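Local structure of RNA-binding protein (Sulfolobus solfataricus, 2NRQ) at residues A[24-29]-A[105-110]; A[99-104]-A[110-115]. The protein is of unknown function; it belongs to an archaeal family that resembles RNA-binding proteins in structure but is thought unlikely to bind RNA. All coordinates share one frame; numbering follows the deposited sequence.

Contact 1 (A[24-29]-A[105-110])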
ATOM      1  N   VAL A  24       1.926 -12.787  -0.947  1.00 30.81           N
ATOM      2  CA  VAL A  24       0.664 -12.837  -0.208  1.00 28.42           C
ATOM      3  C   VAL A  24       0.928 -12.928   1.278  1.00 26.53           C
ATOM      4  O   VAL A  24       0.403 -12.131   2.059  1.00 23.28           O
ATOM      5  CB  VAL A  24      -0.193 -14.078  -0.613  1.00 29.20           C
ATOM      6  CG1 VAL A  24      -1.461 -14.149   0.246  1.00 26.65           C
ATOM      7  CG2 VAL A  24      -0.560 -14.003  -2.086  1.00 27.64           C
ATOM      8  N   ASN A  25       1.740 -13.913   1.661  1.00 26.58           N
ATOM      9  CA  ASN A  25       2.057 -14.110   3.066  1.00 27.93           C
ATOM     10  C   ASN A  25       2.704 -12.872   3.630  1.00 28.87           C
ATOM     11  O   ASN A  25       2.320 -12.402   4.709  1.00 30.38           O
ATOM     12  CB  ASN A  25       2.987 -15.295   3.263  1.00 28.30           C
ATOM     13  CG  ASN A  25       2.398 -16.586   2.747  1.00 30.58           C
ATOM     14  OD1 ASN A  25       1.182 -16.799   2.815  1.00 31.26           O
ATOM     15  ND2 ASN A  25       3.258 -17.471   2.238  1.00 30.37           N
ATOM     16  N   THR A  26       3.677 -12.336   2.896  1.00 28.41           N
ATOM     17  CA  THR A  26       4.357 -11.135   3.350  1.00 29.19           C
ATOM     18  C   THR A  26       3.335 -10.041   3.618  1.00 29.06           C
ATOM     19  O   THR A  26       3.304  -9.468   4.710  1.00 31.36           O
ATOM     20  CB  THR A  26       5.386 -10.617   2.317  1.00 31.10           C
ATOM     21  OG1 THR A  26       6.434 -11.576   2.159  1.00 32.44           O
ATOM     22  CG2 THR A  26       6.000  -9.302   2.787  1.00 30.63           C
ATOM     23  N   ILE A  27       2.489  -9.756   2.633  1.00 27.42           N
ATOM     24  CA  ILE A  27       1.492  -8.702   2.806  1.00 27.04           C
ATOM     25  C   ILE A  27       0.471  -8.982   3.910  1.00 27.94           C
ATOM     26  O   ILE A  27       0.200  -8.122   4.747  1.00 26.69           O
ATOM     27  CB  ILE A  27       0.757  -8.410   1.484  1.00 26.45           C
ATOM     28  CG1 ILE A  27       1.761  -7.893   0.445  1.00 23.25           C
ATOM     29  CG2 ILE A  27      -0.353  -7.408   1.720  1.00 25.22           C
ATOM     30  CD1 ILE A  27       1.148  -7.425  -0.848  1.00 20.20           C
ATOM     31  N   GLU A  28      -0.086 -10.186   3.930  1.00 30.17           N
ATOM     32  CA  GLU A  28      -1.076 -10.505   4.950  1.00 31.84           C
ATOM     33  C   GLU A  28      -0.458 -10.505   6.353  1.00 33.54           C
ATOM     34  O   GLU A  28      -1.143 -10.258   7.352  1.00 34.85           O
ATOM     35  CB  GLU A  28      -1.747 -11.843   4.631  1.00 27.60           C
ATOM     36  CG  GLU A  28      -2.313 -11.856   3.236  1.00 26.45           C
ATOM     37  CD  GLU A  28      -3.277 -12.989   2.968  1.00 25.51           C
ATOM     38  OE1 GLU A  28      -2.969 -14.147   3.312  1.00 25.19           O
ATOM     39  OE2 GLU A  28      -4.346 -12.711   2.394  1.00 22.96           O
ATOM     40  N   SER A  29       0.838 -10.766   6.432  1.00 33.21           N
ATOM     41  CA  SER A  29       1.504 -10.747   7.723  1.00 34.55           C
ATOM     42  C   SER A  29       1.858  -9.313   8.115  1.00 35.03           C
ATOM     43  O   SER A  29       1.492  -8.822   9.186  1.00 35.94           O
ATOM     44  CB  SER A  29       2.776 -11.571   7.668  1.00 35.09           C
ATOM     45  OG  SER A  29       3.549 -11.296   8.813  1.00 40.16           O
ATOM     46  N   TYR A 105      11.693  -4.706  -1.546  1.00 42.51           N
ATOM     47  CA  TYR A 105      11.969  -4.302  -0.179  1.00 42.94           C
ATOM     48  C   TYR A 105      11.049  -4.868   0.895  1.00 43.86           C
ATOM     49  O   TYR A 105      11.498  -5.156   2.010  1.00 43.51           O
ATOM     50  CB  TYR A 105      11.955  -2.782  -0.080  1.00 44.17           C
ATOM     51  CG  TYR A 105      13.262  -2.151  -0.474  1.00 45.91           C
ATOM     52  CD1 TYR A 105      14.391  -2.294   0.326  1.00 46.50           C
ATOM     53  CD2 TYR A 105      13.376  -1.417  -1.648  1.00 46.43           C
ATOM     54  CE1 TYR A 105      15.594  -1.724  -0.029  1.00 47.39           C
ATOM     55  CE2 TYR A 105      14.574  -0.845  -2.015  1.00 47.76           C
ATOM     56  CZ  TYR A 105      15.683  -0.999  -1.201  1.00 48.94           C
ATOM     57  OH  TYR A 105      16.876  -0.413  -1.561  1.00 51.40           O
ATOM     58  N   LEU A 106       9.767  -5.026   0.580  1.00 44.08           N
ATOM     59  CA  LEU A 106       8.830  -5.536   1.575  1.00 43.12           C
ATOM     60  C   LEU A 106       8.965  -7.040   1.796  1.00 44.10           C
ATOM     61  O   LEU A 106       8.973  -7.505   2.931  1.00 43.74           O
ATOM     62  CB  LEU A 106       7.389  -5.209   1.182  1.00 40.94           C
ATOM     63  CG  LEU A 106       6.433  -5.268   2.376  1.00 40.24           C
ATOM     64  CD1 LEU A 106       6.462  -3.926   3.094  1.00 38.69           C
ATOM     65  CD2 LEU A 106       5.021  -5.584   1.926  1.00 38.18           C
ATOM     66  N   ILE A 107       9.076  -7.800   0.714  1.00 45.34           N
ATOM     67  CA  ILE A 107       9.195  -9.246   0.834  1.00 48.60           C
ATOM     68  C   ILE A 107      10.593  -9.705   1.243  1.00 49.34           C
ATOM     69  O   ILE A 107      10.763 -10.786   1.813  1.00 49.31           O
ATOM     70  CB  ILE A 107       8.794  -9.947  -0.486  1.00 49.82           C
ATOM     71  CG1 ILE A 107       9.405  -9.209  -1.673  1.00 50.80           C
ATOM     72  CG2 ILE A 107       7.282  -9.993  -0.610  1.00 51.80           C
ATOM     73  CD1 ILE A 107       8.975  -9.732  -3.018  1.00 51.44           C
ATOM     74  N   ALA A 108      11.594  -8.880   0.962  1.00 49.64           N
ATOM     75  CA  ALA A 108      12.960  -9.232   1.301  1.00 49.43           C
ATOM     76  C   ALA A 108      13.441  -8.640   2.622  1.00 50.45           C
ATOM     77  O   ALA A 108      14.313  -9.220   3.270  1.00 52.01           O
ATOM     78  CB  ALA A 108      13.886  -8.825   0.179  1.00 47.97           C
ATOM     79  N   GLU A 109      12.877  -7.506   3.038  1.00 51.32           N
ATOM     80  CA  GLU A 109      13.295  -6.872   4.290  1.00 51.77           C
ATOM     81  C   GLU A 109      12.174  -6.266   5.120  1.00 51.86           C
ATOM     82  O   GLU A 109      12.438  -5.456   6.001  1.00 52.95           O
ATOM     83  CB  GLU A 109      14.324  -5.775   4.005  1.00 52.87           C
ATOM     84  CG  GLU A 109      15.609  -6.281   3.381  1.00 55.04           C
ATOM     85  CD  GLU A 109      16.490  -5.160   2.878  1.00 57.57           C
ATOM     86  OE1 GLU A 109      16.925  -4.321   3.703  1.00 58.95           O
ATOM     87  OE2 GLU A 109      16.743  -5.122   1.654  1.00 58.81           O
ATOM     88  N   HIS A 110      10.931  -6.648   4.852  1.00 51.87           N
ATOM     89  CA  HIS A 110       9.800  -6.100   5.597  1.00 51.60           C
ATOM     90  C   HIS A 110       9.964  -4.592   5.739  1.00 49.56           C
ATOM     91  O   HIS A 110       9.791  -4.046   6.823  1.00 49.19           O
ATOM     92  CB  HIS A 110       9.714  -6.725   6.992  1.00 54.73           C
ATOM     93  CG  HIS A 110       9.374  -8.183   6.984  1.00 59.36           C
ATOM     94  ND1 HIS A 110      10.065  -9.105   6.227  1.00 61.50           N
ATOM     95  CD2 HIS A 110       8.431  -8.881   7.659  1.00 61.20           C
ATOM     96  CE1 HIS A 110       9.562 -10.309   6.435  1.00 61.64           C
ATOM     97  NE2 HIS A 110       8.568 -10.201   7.301  1.00 61.86           N
TER

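Contact 2 (A[99-104]-A[110-115])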
ATOM      1  N   LEU A  99       0.107   5.654  -2.499  1.00 30.11           N
ATOM      2  CA  LEU A  99       1.442   5.361  -2.017  1.00 29.50           C
ATOM      3  C   LEU A  99       1.915   4.067  -2.660  1.00 29.88           C
ATOM      4  O   LEU A  99       1.403   2.998  -2.342  1.00 31.59           O
ATOM      5  CB  LEU A  99       1.431   5.195  -0.501  1.00 31.51           C
ATOM      6  CG  LEU A  99       0.692   6.248   0.321  1.00 32.75           C
ATOM      7  CD1 LEU A  99       0.833   5.912   1.796  1.00 32.46           C
ATOM      8  CD2 LEU A  99       1.254   7.622   0.026  1.00 33.37           C
ATOM      9  N   ARG A 100       2.878   4.155  -3.573  1.00 30.23           N
ATOM     10  CA  ARG A 100       3.386   2.957  -4.228  1.00 30.13           C
ATOM     11  C   ARG A 100       4.656   2.442  -3.566  1.00 30.73           C
ATOM     12  O   ARG A 100       5.698   3.076  -3.635  1.00 31.34           O
ATOM     13  CB  ARG A 100       3.635   3.204  -5.718  1.00 28.75           C
ATOM     14  CG  ARG A 100       3.914   4.615  -6.107  1.00 31.15           C
ATOM     15  CD  ARG A 100       2.670   5.284  -6.665  1.00 31.82           C
ATOM     16  NE  ARG A 100       2.223   4.627  -7.884  1.00 35.36           N
ATOM     17  CZ  ARG A 100       1.254   5.078  -8.673  1.00 36.21           C
ATOM     18  NH1 ARG A 100       0.618   6.202  -8.381  1.00 36.13           N
ATOM     19  NH2 ARG A 100       0.918   4.398  -9.760  1.00 37.67           N
ATOM     20  N   PHE A 101       4.562   1.279  -2.930  1.00 31.49           N
ATOM     21  CA  PHE A 101       5.706   0.695  -2.236  1.00 34.17           C
ATOM     22  C   PHE A 101       6.462  -0.336  -3.057  1.00 36.43           C
ATOM     23  O   PHE A 101       5.912  -0.952  -3.973  1.00 39.23           O
ATOM     24  CB  PHE A 101       5.246   0.086  -0.916  1.00 33.06           C
ATOM     25  CG  PHE A 101       4.753   1.107   0.067  1.00 34.46           C
ATOM     26  CD1 PHE A 101       5.653   1.923   0.751  1.00 34.15           C
ATOM     27  CD2 PHE A 101       3.390   1.295   0.269  1.00 33.17           C
ATOM     28  CE1 PHE A 101       5.203   2.910   1.621  1.00 34.20           C
ATOM     29  CE2 PHE A 101       2.924   2.283   1.137  1.00 33.97           C
ATOM     30  CZ  PHE A 101       3.835   3.094   1.816  1.00 34.04           C
ATOM     31  N   ASP A 102       7.731  -0.519  -2.717  1.00 37.23           N
ATOM     32  CA  ASP A 102       8.611  -1.455  -3.418  1.00 38.13           C
ATOM     33  C   ASP A 102       8.348  -2.908  -3.032  1.00 38.13           C
ATOM     34  O   ASP A 102       8.486  -3.275  -1.867  1.00 39.84           O
ATOM     35  CB  ASP A 102      10.067  -1.107  -3.099  1.00 37.91           C
ATOM     36  CG  ASP A 102      11.050  -1.880  -3.937  1.00 38.19           C
ATOM     37  OD1 ASP A 102      11.407  -1.384  -5.028  1.00 37.59           O
ATOM     38  OD2 ASP A 102      11.459  -2.985  -3.512  1.00 37.73           O
ATOM     39  N   LYS A 103       7.983  -3.738  -4.003  1.00 39.20           N
ATOM     40  CA  LYS A 103       7.727  -5.151  -3.729  1.00 40.22           C
ATOM     41  C   LYS A 103       8.954  -5.857  -3.161  1.00 41.38           C
ATOM     42  O   LYS A 103       8.862  -6.579  -2.174  1.00 41.22           O
ATOM     43  CB  LYS A 103       7.277  -5.875  -5.002  1.00 39.74           C
ATOM     44  CG  LYS A 103       5.814  -5.690  -5.309  1.00 42.15           C
ATOM     45  CD  LYS A 103       5.325  -6.637  -6.402  1.00 42.14           C
ATOM     46  CE  LYS A 103       5.823  -6.232  -7.769  1.00 41.55           C
ATOM     47  NZ  LYS A 103       5.053  -6.938  -8.815  1.00 41.52           N
ATOM     48  N   GLN A 104      10.101  -5.641  -3.798  1.00 44.45           N
ATOM     49  CA  GLN A 104      11.370  -6.245  -3.389  1.00 45.62           C
ATOM     50  C   GLN A 104      11.670  -5.981  -1.917  1.00 44.25           C
ATOM     51  O   GLN A 104      11.872  -6.911  -1.140  1.00 43.36           O
ATOM     52  CB  GLN A 104      12.518  -5.689  -4.240  1.00 48.28           C
ATOM     53  CG  GLN A 104      12.353  -5.825  -5.766  1.00 52.58           C
ATOM     54  CD  GLN A 104      11.535  -4.698  -6.415  1.00 53.76           C
ATOM     55  OE1 GLN A 104      11.675  -4.426  -7.611  1.00 54.14           O
ATOM     56  NE2 GLN A 104      10.675  -4.054  -5.635  1.00 53.69           N
ATOM     57  N   HIS A 110      10.931  -6.648   4.852  1.00 51.87           N
ATOM     58  CA  HIS A 110       9.800  -6.100   5.597  1.00 51.60           C
ATOM     59  C   HIS A 110       9.964  -4.592   5.739  1.00 49.56           C
ATOM     60  O   HIS A 110       9.791  -4.046   6.823  1.00 49.19           O
ATOM     61  CB  HIS A 110       9.714  -6.725   6.992  1.00 54.73           C
ATOM     62  CG  HIS A 110       9.374  -8.183   6.984  1.00 59.36           C
ATOM     63  ND1 HIS A 110      10.065  -9.105   6.227  1.00 61.50           N
ATOM     64  CD2 HIS A 110       8.431  -8.881   7.659  1.00 61.20           C
ATOM     65  CE1 HIS A 110       9.562 -10.309   6.435  1.00 61.64           C
ATOM     66  NE2 HIS A 110       8.568 -10.201   7.301  1.00 61.86           N
ATOM     67  N   ARG A 111      10.295  -3.918   4.643  1.00 48.39           N
ATOM     68  CA  ARG A 111      10.494  -2.479   4.707  1.00 47.08           C
ATOM     69  C   ARG A 111       9.750  -1.706   3.626  1.00 44.85           C
ATOM     70  O   ARG A 111       9.846  -2.017   2.438  1.00 45.26           O
ATOM     71  CB  ARG A 111      11.988  -2.170   4.635  1.00 50.11           C
ATOM     72  CG  ARG A 111      12.364  -0.815   5.201  1.00 54.60           C
ATOM     73  CD  ARG A 111      13.777  -0.854   5.748  1.00 57.53           C
ATOM     74  NE  ARG A 111      14.757  -1.097   4.698  1.00 60.01           N
ATOM     75  CZ  ARG A 111      15.203  -0.158   3.872  1.00 62.28           C
ATOM     76  NH1 ARG A 111      14.758   1.092   3.977  1.00 61.25           N
ATOM     77  NH2 ARG A 111      16.091  -0.470   2.935  1.00 63.97           N
ATOM     78  N   LEU A 112       9.005  -0.696   4.058  1.00 40.74           N
ATOM     79  CA  LEU A 112       8.233   0.136   3.154  1.00 38.70           C
ATOM     80  C   LEU A 112       9.101   1.211   2.532  1.00 37.51           C
ATOM     81  O   LEU A 112       9.468   2.173   3.186  1.00 39.02           O
ATOM     82  CB  LEU A 112       7.083   0.795   3.906  1.00 38.94           C
ATOM     83  CG  LEU A 112       5.914  -0.095   4.297  1.00 39.46           C
ATOM     84  CD1 LEU A 112       4.979   0.664   5.244  1.00 38.65           C
ATOM     85  CD2 LEU A 112       5.188  -0.533   3.030  1.00 39.28           C
ATOM     86  N   VAL A 113       9.423   1.046   1.261  1.00 36.56           N
ATOM     87  CA  VAL A 113      10.247   2.013   0.553  1.00 33.67           C
ATOM     88  C   VAL A 113       9.509   2.470  -0.693  1.00 32.98           C
ATOM     89  O   VAL A 113       9.249   1.675  -1.593  1.00 31.49           O
ATOM     90  CB  VAL A 113      11.599   1.390   0.147  1.00 32.75           C
ATOM     91  CG1 VAL A 113      12.338   2.314  -0.791  1.00 32.04           C
ATOM     92  CG2 VAL A 113      12.427   1.111   1.379  1.00 30.35           C
ATOM     93  N   LEU A 114       9.155   3.748  -0.739  1.00 33.63           N
ATOM     94  CA  LEU A 114       8.450   4.281  -1.893  1.00 34.65           C
ATOM     95  C   LEU A 114       9.174   3.909  -3.183  1.00 36.48           C
ATOM     96  O   LEU A 114      10.401   3.810  -3.218  1.00 37.35           O
ATOM     97  CB  LEU A 114       8.337   5.797  -1.773  1.00 34.85           C
ATOM     98  CG  LEU A 114       6.984   6.373  -1.337  1.00 36.82           C
ATOM     99  CD1 LEU A 114       6.416   5.596  -0.175  1.00 36.74           C
ATOM    100  CD2 LEU A 114       7.168   7.852  -0.965  1.00 39.14           C
ATOM    101  N   LYS A 115       8.408   3.682  -4.241  1.00 39.02           N
ATOM    102  CA  LYS A 115       8.968   3.323  -5.542  1.00 38.85           C
ATOM    103  C   LYS A 115       8.107   4.004  -6.589  1.00 39.29           C
ATOM    104  O   LYS A 115       7.024   4.497  -6.284  1.00 39.97           O
ATOM    105  CB  LYS A 115       8.937   1.802  -5.732  1.00 41.07           C
ATOM    106  CG  LYS A 115       9.548   1.288  -7.033  1.00 42.86           C
ATOM    107  CD  LYS A 115       9.477  -0.240  -7.088  1.00 44.78           C
ATOM    108  CE  LYS A 115      10.258  -0.833  -8.266  1.00 45.94           C
ATOM    109  NZ  LYS A 115       9.665  -0.501  -9.592  1.00 47.42           N
TER

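Contact 1 (A[24-29]-A[105-110])
Leu-106 and Ile-107 of helix 103-109 pack on Thr-26 and Ile-27 of helix 20-30. The two short helical segments run nearly perpendicular, at 88°, with their axes 9.5 Å apart at closest approach.

Leu-106 comes first and points toward the other helix. Leu-106 CD2 meets Thr-26 CG2 at 3.9 Å. The same methyl also touches the flank of Ile-27, with Leu-106 CD2 4.3 Å from Ile-27 CG1. The backbone takes part too: Leu-106 O lies 3.5 Å from Thr-26 CG2. That oxygen also accepts a weak helical bond from His-110 N.

Ile-107 follows and crosses Thr-26 at about a right angle. Ile-107 CG2 does the touching, 3.5 Å from Thr-26 CB. The first torsion (chi1 44°) sends CG1 and CD1 away from helix 20-30 and leaves CG2, anti to the carbonyl carbon, facing Thr-26. The CA atoms of Thr-26 and Ile-107 are 5.8 Å apart, the nearest such pair between the segments.

No hydrogen bond crosses the contact. The Thr-26 hydroxyl is bonded to Lys-22 O one turn back in its own helix. Thr-26 OG1 also rests against Ile-107 CG2, at 3.3 Å, and the threonine methyl faces both Leu-106 and Ile-107. Thr-26 therefore meets this segment through van der Waals contacts. Between these two segments the contact is packing, with no directional bond.

Contact 2 (A[99-104]-A[110-115])
Arg-100 O and Asp-102 N bond to the backbone of the 110-115 segment on either side of the Phe-101 and Leu-114 pair. Lys-115 N donates to Arg-100 O at 2.8 Å, and Asp-102 N donates to Val-113 O at 2.9 Å. This is the pattern of a non-hydrogen-bonded antiparallel pair, here a single bridge.

Apolar contacts centre on the Phe-101 ring. Leu-112 CD2 sits over one face, 3.5 Å from the centroid of the Phe-101 ring and 17° off the normal, a CH-pi contact. Leu-114 CD1 approaches Phe-101 CE1 obliquely, at 3.5 Å. With an alanine here, the methyls of Leu-112 and Leu-114 would probably lose the ring they pack on, leaving a gap between them and the strand.

Among the polar side chains, Lys-115 CD touches Asp-102 OD1. Lys-115 runs extended past Asp-102, with CG anti to the backbone N (chi1 -178°), and turns only at its last torsion. Lys-115 NZ stays 5.0 Å from Asp-102 OD1, so no salt bridge forms. Asp-102 is the N-cap of helix 103-109, with OD2 accepting from Tyr-105 N.

Arg-100 forms a salt bridge with Asp-118 in the loop between helix 103-109 and strand 121-126. The bridge fastens the start of that loop to the strand before the helix. Strand 121-126 lies beside strand 96-101, where Phe-101 bonds through its backbone to Ile-121, and helix 78-85 packs against Leu-114.

In the fold
From the N terminus, helix 20-30 supplies the first half of contact 1. The chain then builds strands 39-46 and 52-60, helices 62-73 and 78-85, and strand 96-101 before helix 103-109 returns to close this long loop. Contact 2 closes a much shorter one, spanning only five helical residues. The two cross along the chain: segment 24-29 lies before both halves of contact 2, and segment 105-110 falls between them. They share His-110. They also touch directly: Leu-106 CD1 packs on Leu-112 CD2 at 3.6 Å. Contact 1 ties helix 103-109 to helix 20-30, while contact 2 ties the strand before helix 103-109 to the loop after it.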